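PDB 3RCN: beta-N-acetylhexosaminidase from Arthrobacter aurescens, which probably hydrolyses terminal non-reducing N-acetyl-D-hexosamine residues from N-acetyl-beta-D-hexosaminides. Local coordinates for residues W322-K331 and D339-F347; R465-S476 and L506-L516. One frame throughout, in Å; residues are numbered along the deposited sequence.

Interaction 1: W322-K331 and D339-F347; sequences WQASAQAQAK and DVSGLHSWF. With SO4 (sulfate ion), chain D; SO4 (sulfate ion), chain C.
Q329 and V340, in contact through CD and CG2, also share a sulfate ion, probably from the crystallisation liquor: Q329 NE2 donates to sulfate O1 over 3.2 Å, and V340 N makes a weak bond to O4 of the same ion. No direct hydrogen bond crosses the contact. It lies in the beta-alpha-beta crossover of the family 20 TIM barrel that runs from strand 309-313 to strand 361-364, where segments 326-331 and 342-347 (of helices 326-335 and 342-357) cross at 71°, their axes 11.3 Å apart at the closest. V340 is the apolar centre: its CG2 reaches A328 CB at 3.5 Å, while CG1 lies against W322 CB at 3.6 Å and near Q323 CG. One indole face of W322 takes L343 CB, offset toward the rim, and H344 CB sits in the plane of that ring at its edge, beside CZ3. Indole NE1 is satisfied by L284 O and the imidazole NE2 of H344 by G314 O; the H344 side chain is about 8 Å from that of E316, the predicted proton donor. Q329 is bent at chi2 (-67°), which turns its amide back so that NE2 also bonds Q323 O, from above that carbonyl plane. At the other end, L343 CD2 packs on K331 CG at 3.7 Å. A bend at chi2 (62°) carries the lysine across W346, CE to CH2 3.9 Å, and leaves NZ in salt bridges with E334 and E288. A second sulfate, probably also from the liquor, lies beside the lysine, its O2 3.1 Å from K331 NZ and its O3 accepting from Q327 NE2.

Interaction 2: R465-S476 and L506-L516; sequences RRVQFAAFPRLS and LEAMGVEYRPL. With SO4 (sulfate ion), chain B.
F472 and V511 form the apolar centre, the ring atom CD2 of F472 lying 3.6 Å from V511 CG1 as the two side chains cross at about a right angle. F472 CB meets Y513 CB at 3.7 Å, and L506 CD1 fills in between F472 CD1 and S476 OG. V163 of helix 154-166 touches both F472 and V511, so the cluster joins three parts of the fold. Beside it, R514 lays CB over one face of the F469 ring, a CH-pi contact 4.1 Å from the centroid and 26° off the normal; the guanidinium runs on to a salt bridge with E418. P473, preceded by a cis peptide, rests CD near R514 O. Here helix 464-471, which follows strand 449-456 of the TIM barrel, receives the chain leaving helix 491-508, which ends in a Schellman motif with G510 at positive phi. Backbone bonding is sparse: R514 N donates to F472 O, 3.1 Å and nearly straight. Further along, Q468 OE1 accepts from E512 N at 3.0 Å, the donor standing above the amide carbonyl plane, and a water donates to both R465 O and E512 O. At the polar edge R465 forms a salt bridge with E512, gripping it side-on, NE to OE1 2.6 Å and NH2 to OE2 2.9 Å, with guanidinium and carboxylate planes 34° apart. The bend of R465 at chi3 (79°) turns the guanidinium edge to the carboxylate. A leucine in place of R465 would probably leave the E512 carboxylate without its charged mate and free to turn. R465 NH2 also reaches G218 O of the second subunit, and NH1 donates to O4 of a sulfate, probably from the crystallisation liquor, that S463 and R215 of the second subunit also bind.

How the interactions relate
From the N terminus, the chain first builds the six-stranded sheet, whose last strand along the chain is 125-134, and then enters the barrel. Interaction 1 closes a short loop of seven residues, tying helices 320-323 and 326-335 to the start of helix 342-357. Strands 378-381, 397-400 and 449-456 follow before interaction 2 opens; it closes a longer, mostly helical loop of 29 residues that brings the chain beyond helix 491-508 back to helix 464-471. The two loops are in series, neither nested nor crossed. The centres of interactions 1 and 2 are about 44 Å apart, on opposite sides of the chain's centre. The nearest atoms of interactions 1 and 2 are about 26 Å apart. Interaction 2 borders the second subunit, whereas no other chain of the assembly touches interaction 1.

Interaction 1: W322-K331 and D339-F347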
loop_
_atom_site.group_PDB
_atom_site.type_symbol
_atom_site.label_atom_id
_atom_site.label_comp_id
_atom_site.label_asym_id
_atom_site.label_seq_id
_atom_site.Cartn_x
_atom_site.Cartn_y
_atom_site.Cartn_z
ATOM N N TRP A 322 33.412 7.424 24.685
ATOM C CA TRP A 322 33.833 8.774 25.025
ATOM C C TRP A 322 34.873 8.782 26.139
ATOM O O TRP A 322 35.803 9.577 26.115
ATOM C CB TRP A 322 32.636 9.621 25.427
ATOM C CG TRP A 322 31.769 10.037 24.293
ATOM C CD1 TRP A 322 32.039 9.919 22.959
ATOM C CD2 TRP A 322 30.478 10.649 24.393
ATOM N NE1 TRP A 322 30.989 10.426 22.223
ATOM C CE2 TRP A 322 30.022 10.884 23.084
ATOM C CE3 TRP A 322 29.670 11.043 25.470
ATOM C CZ2 TRP A 322 28.795 11.484 22.822
ATOM C CZ3 TRP A 322 28.454 11.636 25.210
ATOM C CH2 TRP A 322 28.026 11.849 23.897
ATOM N N GLN A 323 34.711 7.891 27.105
ATOM C CA GLN A 323 35.649 7.789 28.209
ATOM C C GLN A 323 37.029 7.340 27.735
ATOM O O GLN A 323 38.048 7.700 28.332
ATOM C CB GLN A 323 35.119 6.827 29.266
ATOM C CG GLN A 323 33.930 7.357 30.023
ATOM C CD GLN A 323 33.273 6.285 30.857
ATOM O OE1 GLN A 323 33.686 5.125 30.824
ATOM N NE2 GLN A 323 32.244 6.659 31.608
ATOM N N ALA A 324 37.062 6.550 26.668
ATOM C CA ALA A 324 38.321 6.034 26.159
ATOM C C ALA A 324 38.891 6.912 25.046
ATOM O O ALA A 324 39.923 6.596 24.459
ATOM C CB ALA A 324 38.139 4.588 25.665
ATOM N N SER A 325 38.208 8.009 24.744
ATOM C CA SER A 325 38.554 8.824 23.582
ATOM C C SER A 325 39.466 10.009 23.917
ATOM O O SER A 325 39.046 10.944 24.599
ATOM C CB SER A 325 37.269 9.340 22.943
ATOM O OG SER A 325 37.546 10.145 21.819
ATOM N N ALA A 326 40.699 9.989 23.420
ATOM C CA ALA A 326 41.583 11.136 23.588
ATOM C C ALA A 326 40.922 12.416 23.068
ATOM O O ALA A 326 41.114 13.489 23.639
ATOM C CB ALA A 326 42.929 10.908 22.907
ATOM N N GLN A 327 40.132 12.305 22.000
ATOM C CA GLN A 327 39.482 13.487 21.423
ATOM C C GLN A 327 38.366 14.012 22.314
ATOM O O GLN A 327 38.170 15.216 22.442
ATOM C CB GLN A 327 38.916 13.179 20.032
ATOM C CG GLN A 327 38.233 14.365 19.340
ATOM C CD GLN A 327 36.773 14.567 19.746
ATOM O OE1 GLN A 327 36.127 13.664 20.290
ATOM N NE2 GLN A 327 36.247 15.769 19.489
ATOM N N ALA A 328 37.615 13.095 22.904
ATOM C CA ALA A 328 36.496 13.457 23.745
ATOM C C ALA A 328 37.020 14.142 25.012
ATOM O O ALA A 328 36.499 15.167 25.451
ATOM C CB ALA A 328 35.680 12.210 24.083
ATOM N N GLN A 329 38.069 13.562 25.589
ATOM C CA GLN A 329 38.728 14.141 26.749
ATOM C C GLN A 329 39.193 15.559 26.454
ATOM O O GLN A 329 38.851 16.486 27.178
ATOM C CB GLN A 329 39.898 13.262 27.172
ATOM C CG GLN A 329 39.470 11.850 27.568
ATOM C CD GLN A 329 38.619 11.819 28.839
ATOM O OE1 GLN A 329 38.449 12.836 29.518
ATOM N NE2 GLN A 329 38.086 10.643 29.167
ATOM N N ALA A 330 39.956 15.729 25.379
ATOM C CA ALA A 330 40.391 17.055 24.952
ATOM C C ALA A 330 39.215 18.037 24.853
ATOM O O ALA A 330 39.288 19.158 25.364
ATOM C CB ALA A 330 41.143 16.979 23.615
ATOM N N LYS A 331 38.134 17.604 24.212
ATOM C CA LYS A 331 36.954 18.449 23.998
ATOM C C LYS A 331 36.290 18.919 25.293
ATOM O O LYS A 331 35.893 20.074 25.422
ATOM C CB LYS A 331 35.913 17.717 23.140
ATOM C CG LYS A 331 34.864 18.650 22.585
ATOM C CD LYS A 331 35.525 19.667 21.685
ATOM C CE LYS A 331 34.545 20.675 21.153
ATOM N NZ LYS A 331 35.274 21.633 20.292
ATOM N N ASP A 339 32.966 16.168 33.220
ATOM C CA ASP A 339 33.435 14.929 32.636
ATOM C C ASP A 339 32.952 14.733 31.208
ATOM O O ASP A 339 32.166 15.517 30.667
ATOM C CB ASP A 339 33.033 13.724 33.494
ATOM C CG ASP A 339 31.537 13.478 33.495
ATOM O OD1 ASP A 339 30.801 14.220 32.808
ATOM O OD2 ASP A 339 31.095 12.528 34.176
ATOM N N VAL A 340 33.411 13.637 30.631
ATOM C CA VAL A 340 33.252 13.372 29.222
ATOM C C VAL A 340 31.772 13.156 28.895
ATOM O O VAL A 340 31.347 13.354 27.764
ATOM C CB VAL A 340 34.150 12.176 28.820
ATOM C CG1 VAL A 340 33.355 10.882 28.751
ATOM C CG2 VAL A 340 34.909 12.475 27.535
ATOM N N SER A 341 30.988 12.805 29.910
ATOM C CA SER A 341 29.564 12.570 29.733
ATOM C C SER A 341 28.741 13.854 29.538
ATOM O O SER A 341 27.553 13.807 29.225
ATOM C CB SER A 341 29.022 11.788 30.928
ATOM O OG SER A 341 28.737 12.658 32.006
ATOM N N GLY A 342 29.365 15.006 29.732
ATOM C CA GLY A 342 28.662 16.267 29.577
ATOM C C GLY A 342 28.572 16.655 28.118
ATOM O O GLY A 342 27.817 17.544 27.747
ATOM N N LEU A 343 29.352 15.974 27.289
ATOM C CA LEU A 343 29.392 16.247 25.863
ATOM C C LEU A 343 28.040 15.920 25.216
ATOM O O LEU A 343 27.641 16.507 24.201
ATOM C CB LEU A 343 30.488 15.398 25.224
ATOM C CG LEU A 343 31.937 15.812 25.414
ATOM C CD1 LEU A 343 32.855 14.660 25.043
ATOM C CD2 LEU A 343 32.232 17.036 24.571
ATOM N N HIS A 344 27.346 14.960 25.812
ATOM C CA HIS A 344 26.021 14.577 25.356
ATOM C C HIS A 344 25.077 15.782 25.421
ATOM O O HIS A 344 24.453 16.167 24.425
ATOM C CB HIS A 344 25.498 13.437 26.228
ATOM C CG HIS A 344 24.159 12.920 25.808
ATOM N ND1 HIS A 344 23.205 13.721 25.222
ATOM C CD2 HIS A 344 23.620 11.682 25.885
ATOM C CE1 HIS A 344 22.131 12.999 24.958
ATOM N NE2 HIS A 344 22.357 11.760 25.353
ATOM N N SER A 345 24.988 16.377 26.606
ATOM C CA SER A 345 24.130 17.526 26.810
ATOM C C SER A 345 24.570 18.660 25.899
ATOM O O SER A 345 23.749 19.356 25.304
ATOM C CB SER A 345 24.193 17.969 28.266
ATOM O OG SER A 345 23.270 19.016 28.498
ATOM N N TRP A 346 25.879 18.829 25.781
ATOM C CA TRP A 346 26.432 19.908 24.986
ATOM C C TRP A 346 26.095 19.765 23.495
ATOM O O TRP A 346 25.711 20.739 22.840
ATOM C CB TRP A 346 27.950 19.970 25.173
ATOM C CG TRP A 346 28.584 20.995 24.309
ATOM C CD1 TRP A 346 28.605 22.339 24.527
ATOM C CD2 TRP A 346 29.288 20.774 23.078
ATOM N NE1 TRP A 346 29.279 22.973 23.507
ATOM C CE2 TRP A 346 29.706 22.039 22.605
ATOM C CE3 TRP A 346 29.606 19.635 22.331
ATOM C CZ2 TRP A 346 30.425 22.196 21.421
ATOM C CZ3 TRP A 346 30.331 19.793 21.151
ATOM C CH2 TRP A 346 30.725 21.065 20.707
ATOM N N PHE A 347 26.260 18.553 22.966
ATOM C CA PHE A 347 26.085 18.295 21.535
ATOM C C PHE A 347 24.651 18.557 21.106
ATOM O O PHE A 347 24.402 19.259 20.136
ATOM C CB PHE A 347 26.460 16.851 21.198
ATOM C CG PHE A 347 26.501 16.565 19.727
ATOM C CD1 PHE A 347 27.494 17.112 18.926
ATOM C CD2 PHE A 347 25.548 15.750 19.136
ATOM C CE1 PHE A 347 27.538 16.847 17.560
ATOM C CE2 PHE A 347 25.584 15.486 17.776
ATOM C CZ PHE A 347 26.585 16.033 16.989
HETATM S S SO4 D . 35.805 10.246 32.514
HETATM O O1 SO4 D . 36.722 9.410 31.740
HETATM O O2 SO4 D . 34.473 9.645 32.548
HETATM O O3 SO4 D . 36.303 10.356 33.882
HETATM O O4 SO4 D . 35.712 11.573 31.906
HETATM S S SO4 C . 37.119 19.544 17.800
HETATM O O1 SO4 C . 37.540 19.268 16.422
HETATM O O2 SO4 C . 35.669 19.705 17.850
HETATM O O3 SO4 C . 37.506 18.440 18.677
HETATM O O4 SO4 C . 37.753 20.779 18.252
#

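Interaction 2: R465-S476 and L506-L516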
loop_
_atom_site.group_PDB
_atom_site.type_symbol
_atom_site.label_atom_id
_atom_site.label_comp_id
_atom_site.label_asym_id
_atom_site.label_seq_id
_atom_site.Cartn_x
_atom_site.Cartn_y
_atom_site.Cartn_z
ATOM N N ARG A 465 2.247 -5.528 6.966
ATOM C CA ARG A 465 1.257 -6.383 7.608
ATOM C C ARG A 465 1.608 -6.549 9.086
ATOM O O ARG A 465 0.751 -6.428 9.958
ATOM C CB ARG A 465 1.174 -7.749 6.927
ATOM C CG ARG A 465 0.902 -7.692 5.433
ATOM C CD ARG A 465 0.916 -9.092 4.806
ATOM N NE ARG A 465 -0.333 -9.797 5.058
ATOM C CZ ARG A 465 -0.507 -11.109 4.916
ATOM N NH1 ARG A 465 0.490 -11.887 4.528
ATOM N NH2 ARG A 465 -1.685 -11.641 5.176
ATOM N N ARG A 466 2.869 -6.834 9.374
ATOM C CA ARG A 466 3.277 -7.025 10.758
ATOM C C ARG A 466 3.092 -5.736 11.577
ATOM O O ARG A 466 2.668 -5.768 12.735
ATOM C CB ARG A 466 4.714 -7.543 10.823
ATOM C CG ARG A 466 4.861 -8.979 10.342
ATOM C CD ARG A 466 5.410 -9.872 11.446
ATOM N NE ARG A 466 4.578 -9.804 12.636
ATOM C CZ ARG A 466 5.034 -9.623 13.875
ATOM N NH1 ARG A 466 6.334 -9.502 14.120
ATOM N NH2 ARG A 466 4.176 -9.576 14.881
ATOM N N VAL A 467 3.386 -4.594 10.966
ATOM C CA VAL A 467 3.146 -3.333 11.640
ATOM C C VAL A 467 1.666 -3.148 11.995
ATOM O O VAL A 467 1.326 -2.641 13.071
ATOM C CB VAL A 467 3.651 -2.140 10.803
ATOM C CG1 VAL A 467 3.036 -0.842 11.310
ATOM C CG2 VAL A 467 5.190 -2.081 10.823
ATOM N N GLN A 468 0.781 -3.576 11.097
ATOM C CA GLN A 468 -0.663 -3.464 11.335
ATOM C C GLN A 468 -1.108 -4.369 12.482
ATOM O O GLN A 468 -1.984 -4.025 13.283
ATOM C CB GLN A 468 -1.443 -3.802 10.064
ATOM C CG GLN A 468 -1.230 -2.801 8.950
ATOM C CD GLN A 468 -2.029 -3.142 7.721
ATOM O OE1 GLN A 468 -2.338 -4.310 7.471
ATOM N NE2 GLN A 468 -2.385 -2.123 6.946
ATOM N N PHE A 469 -0.489 -5.538 12.538
ATOM C CA PHE A 469 -0.787 -6.503 13.561
ATOM C C PHE A 469 -0.393 -5.882 14.912
ATOM O O PHE A 469 -1.139 -5.957 15.895
ATOM C CB PHE A 469 -0.014 -7.791 13.268
ATOM C CG PHE A 469 -0.157 -8.838 14.331
ATOM C CD1 PHE A 469 0.692 -8.849 15.431
ATOM C CD2 PHE A 469 -1.135 -9.811 14.237
ATOM C CE1 PHE A 469 0.559 -9.811 16.416
ATOM C CE2 PHE A 469 -1.268 -10.771 15.216
ATOM C CZ PHE A 469 -0.421 -10.767 16.309
ATOM N N ALA A 470 0.778 -5.255 14.946
ATOM C CA ALA A 470 1.289 -4.654 16.173
ATOM C C ALA A 470 0.420 -3.485 16.596
ATOM O O ALA A 470 0.050 -3.370 17.756
ATOM C CB ALA A 470 2.741 -4.203 15.991
ATOM N N ALA A 471 0.076 -2.627 15.646
ATOM C CA ALA A 471 -0.605 -1.386 15.986
ATOM C C ALA A 471 -2.065 -1.587 16.347
ATOM O O ALA A 471 -2.620 -0.837 17.151
ATOM C CB ALA A 471 -0.469 -0.371 14.852
ATOM N N PHE A 472 -2.708 -2.578 15.747
ATOM C CA PHE A 472 -4.148 -2.727 15.956
ATOM C C PHE A 472 -4.514 -4.079 16.513
ATOM O O PHE A 472 -3.837 -5.068 16.222
ATOM C CB PHE A 472 -4.904 -2.457 14.661
ATOM C CG PHE A 472 -4.811 -1.042 14.214
ATOM C CD1 PHE A 472 -5.645 -0.079 14.762
ATOM C CD2 PHE A 472 -3.868 -0.660 13.270
ATOM C CE1 PHE A 472 -5.560 1.242 14.371
ATOM C CE2 PHE A 472 -3.778 0.659 12.865
ATOM C CZ PHE A 472 -4.626 1.617 13.418
ATOM N N PRO A 473 -5.615 -4.147 17.280
ATOM C CA PRO A 473 -6.614 -3.151 17.701
ATOM C C PRO A 473 -6.171 -2.100 18.751
ATOM O O PRO A 473 -6.909 -1.143 18.987
ATOM C CB PRO A 473 -7.745 -4.024 18.244
ATOM C CG PRO A 473 -7.023 -5.182 18.855
ATOM C CD PRO A 473 -5.815 -5.430 17.985
ATOM N N ARG A 474 -5.048 -2.320 19.431
ATOM C CA ARG A 474 -4.633 -1.440 20.534
ATOM C C ARG A 474 -4.682 0.053 20.227
ATOM O O ARG A 474 -5.179 0.826 21.024
ATOM C CB ARG A 474 -3.239 -1.815 21.039
ATOM C CG ARG A 474 -3.242 -3.103 21.818
ATOM C CD ARG A 474 -1.864 -3.426 22.316
ATOM N NE ARG A 474 -0.958 -3.764 21.231
ATOM C CZ ARG A 474 0.306 -4.120 21.411
ATOM N NH1 ARG A 474 0.823 -4.176 22.636
ATOM N NH2 ARG A 474 1.056 -4.417 20.367
ATOM N N LEU A 475 -4.179 0.450 19.067
ATOM C CA LEU A 475 -4.180 1.852 18.670
ATOM C C LEU A 475 -5.603 2.444 18.569
ATOM O O LEU A 475 -5.789 3.660 18.649
ATOM C CB LEU A 475 -3.439 2.004 17.342
ATOM C CG LEU A 475 -3.053 3.422 16.950
ATOM C CD1 LEU A 475 -2.417 4.134 18.138
ATOM C CD2 LEU A 475 -2.099 3.414 15.757
ATOM N N SER A 476 -6.608 1.591 18.391
ATOM C CA SER A 476 -7.986 2.067 18.365
ATOM C C SER A 476 -8.430 2.469 19.767
ATOM O O SER A 476 -9.066 3.510 19.956
ATOM C CB SER A 476 -8.932 1.003 17.806
ATOM O OG SER A 476 -8.621 0.692 16.462
ATOM N N LEU A 506 -11.887 -1.199 10.283
ATOM C CA LEU A 506 -10.489 -1.552 10.053
ATOM C C LEU A 506 -10.339 -2.507 8.858
ATOM O O LEU A 506 -9.412 -2.379 8.050
ATOM C CB LEU A 506 -9.871 -2.177 11.300
ATOM C CG LEU A 506 -9.805 -1.317 12.564
ATOM C CD1 LEU A 506 -9.126 -2.082 13.672
ATOM C CD2 LEU A 506 -9.091 0.005 12.324
ATOM N N GLU A 507 -11.250 -3.469 8.750
ATOM C CA GLU A 507 -11.222 -4.379 7.615
ATOM C C GLU A 507 -11.414 -3.599 6.328
ATOM O O GLU A 507 -10.746 -3.860 5.338
ATOM C CB GLU A 507 -12.282 -5.470 7.742
ATOM C CG GLU A 507 -11.948 -6.546 8.768
ATOM C CD GLU A 507 -13.098 -7.525 8.994
ATOM O OE1 GLU A 507 -13.812 -7.874 8.014
ATOM O OE2 GLU A 507 -13.292 -7.942 10.158
ATOM N N ALA A 508 -12.317 -2.630 6.350
ATOM C CA ALA A 508 -12.617 -1.861 5.155
ATOM C C ALA A 508 -11.424 -1.002 4.704
ATOM O O ALA A 508 -11.287 -0.692 3.521
ATOM C CB ALA A 508 -13.871 -1.002 5.378
HETATM N N MSE A 509 -10.564 -0.627 5.648
HETATM C CA MSE A 509 -9.411 0.225 5.349
HETATM C C MSE A 509 -8.150 -0.582 5.041
HETATM O O MSE A 509 -7.063 -0.019 4.893
HETATM C CB MSE A 509 -9.140 1.209 6.493
HETATM C CG MSE A 509 -10.282 2.179 6.761
HETATM SE SE MSE A 509 -9.765 3.719 7.853
HETATM C CE MSE A 509 -8.911 4.781 6.452
ATOM N N GLY A 510 -8.291 -1.900 4.977
ATOM C CA GLY A 510 -7.177 -2.765 4.634
ATOM C C GLY A 510 -6.241 -3.086 5.787
ATOM O O GLY A 510 -5.088 -3.463 5.579
ATOM N N VAL A 511 -6.725 -2.961 7.012
ATOM C CA VAL A 511 -5.848 -3.149 8.156
ATOM C C VAL A 511 -5.985 -4.559 8.706
ATOM O O VAL A 511 -7.052 -4.919 9.183
ATOM C CB VAL A 511 -6.202 -2.137 9.286
ATOM C CG1 VAL A 511 -5.329 -2.367 10.498
ATOM C CG2 VAL A 511 -6.065 -0.711 8.785
ATOM N N GLU A 512 -4.913 -5.348 8.662
ATOM C CA GLU A 512 -4.985 -6.674 9.248
ATOM C C GLU A 512 -4.506 -6.580 10.688
ATOM O O GLU A 512 -3.314 -6.530 10.942
ATOM C CB GLU A 512 -4.064 -7.659 8.505
ATOM C CG GLU A 512 -4.094 -7.580 6.969
ATOM C CD GLU A 512 -3.280 -8.695 6.279
ATOM O OE1 GLU A 512 -2.484 -8.370 5.368
ATOM O OE2 GLU A 512 -3.446 -9.888 6.635
ATOM N N TYR A 513 -5.443 -6.677 11.626
ATOM C CA TYR A 513 -5.159 -6.493 13.038
ATOM C C TYR A 513 -4.986 -7.829 13.746
ATOM O O TYR A 513 -5.152 -8.871 13.130
ATOM C CB TYR A 513 -6.314 -5.720 13.667
ATOM C CG TYR A 513 -7.658 -6.337 13.379
ATOM C CD1 TYR A 513 -8.419 -5.918 12.285
ATOM C CD2 TYR A 513 -8.165 -7.343 14.191
ATOM C CE1 TYR A 513 -9.646 -6.483 12.010
ATOM C CE2 TYR A 513 -9.390 -7.917 13.933
ATOM C CZ TYR A 513 -10.130 -7.485 12.841
ATOM O OH TYR A 513 -11.354 -8.062 12.597
ATOM N N ARG A 514 -4.662 -7.804 15.040
ATOM C CA ARG A 514 -4.673 -9.038 15.822
ATOM C C ARG A 514 -6.112 -9.328 16.186
ATOM O O ARG A 514 -6.752 -8.509 16.834
ATOM C CB ARG A 514 -3.850 -8.942 17.110
ATOM C CG ARG A 514 -3.508 -10.326 17.700
ATOM C CD ARG A 514 -2.889 -10.276 19.094
ATOM N NE ARG A 514 -3.930 -10.265 20.119
ATOM C CZ ARG A 514 -4.131 -11.228 21.018
ATOM N NH1 ARG A 514 -3.349 -12.300 21.059
ATOM N NH2 ARG A 514 -5.114 -11.103 21.900
ATOM N N PRO A 515 -6.634 -10.490 15.760
ATOM C CA PRO A 515 -7.995 -10.834 16.174
ATOM C C PRO A 515 -8.043 -10.964 17.687
ATOM O O PRO A 515 -7.046 -11.344 18.303
ATOM C CB PRO A 515 -8.230 -12.189 15.508
ATOM C CG PRO A 515 -7.305 -12.201 14.337
ATOM C CD PRO A 515 -6.069 -11.494 14.842
ATOM N N LEU A 516 -9.187 -10.643 18.277
ATOM C CA LEU A 516 -9.317 -10.644 19.724
ATOM C C LEU A 516 -8.985 -11.995 20.374
ATOM O O LEU A 516 -8.457 -12.056 21.497
ATOM C CB LEU A 516 -10.708 -10.159 20.115
ATOM C CG LEU A 516 -10.841 -8.630 20.128
ATOM C CD1 LEU A 516 -10.393 -8.002 18.814
ATOM C CD2 LEU A 516 -12.267 -8.235 20.443
HETATM S S SO4 B . 4.118 -11.277 5.550
HETATM O O1 SO4 B . 3.577 -12.598 5.872
HETATM O O2 SO4 B . 3.836 -10.357 6.644
HETATM O O3 SO4 B . 5.560 -11.401 5.368
HETATM O O4 SO4 B . 3.519 -10.769 4.317
HETATM O O HOH W 1 -1.329 -8.523 10.312
#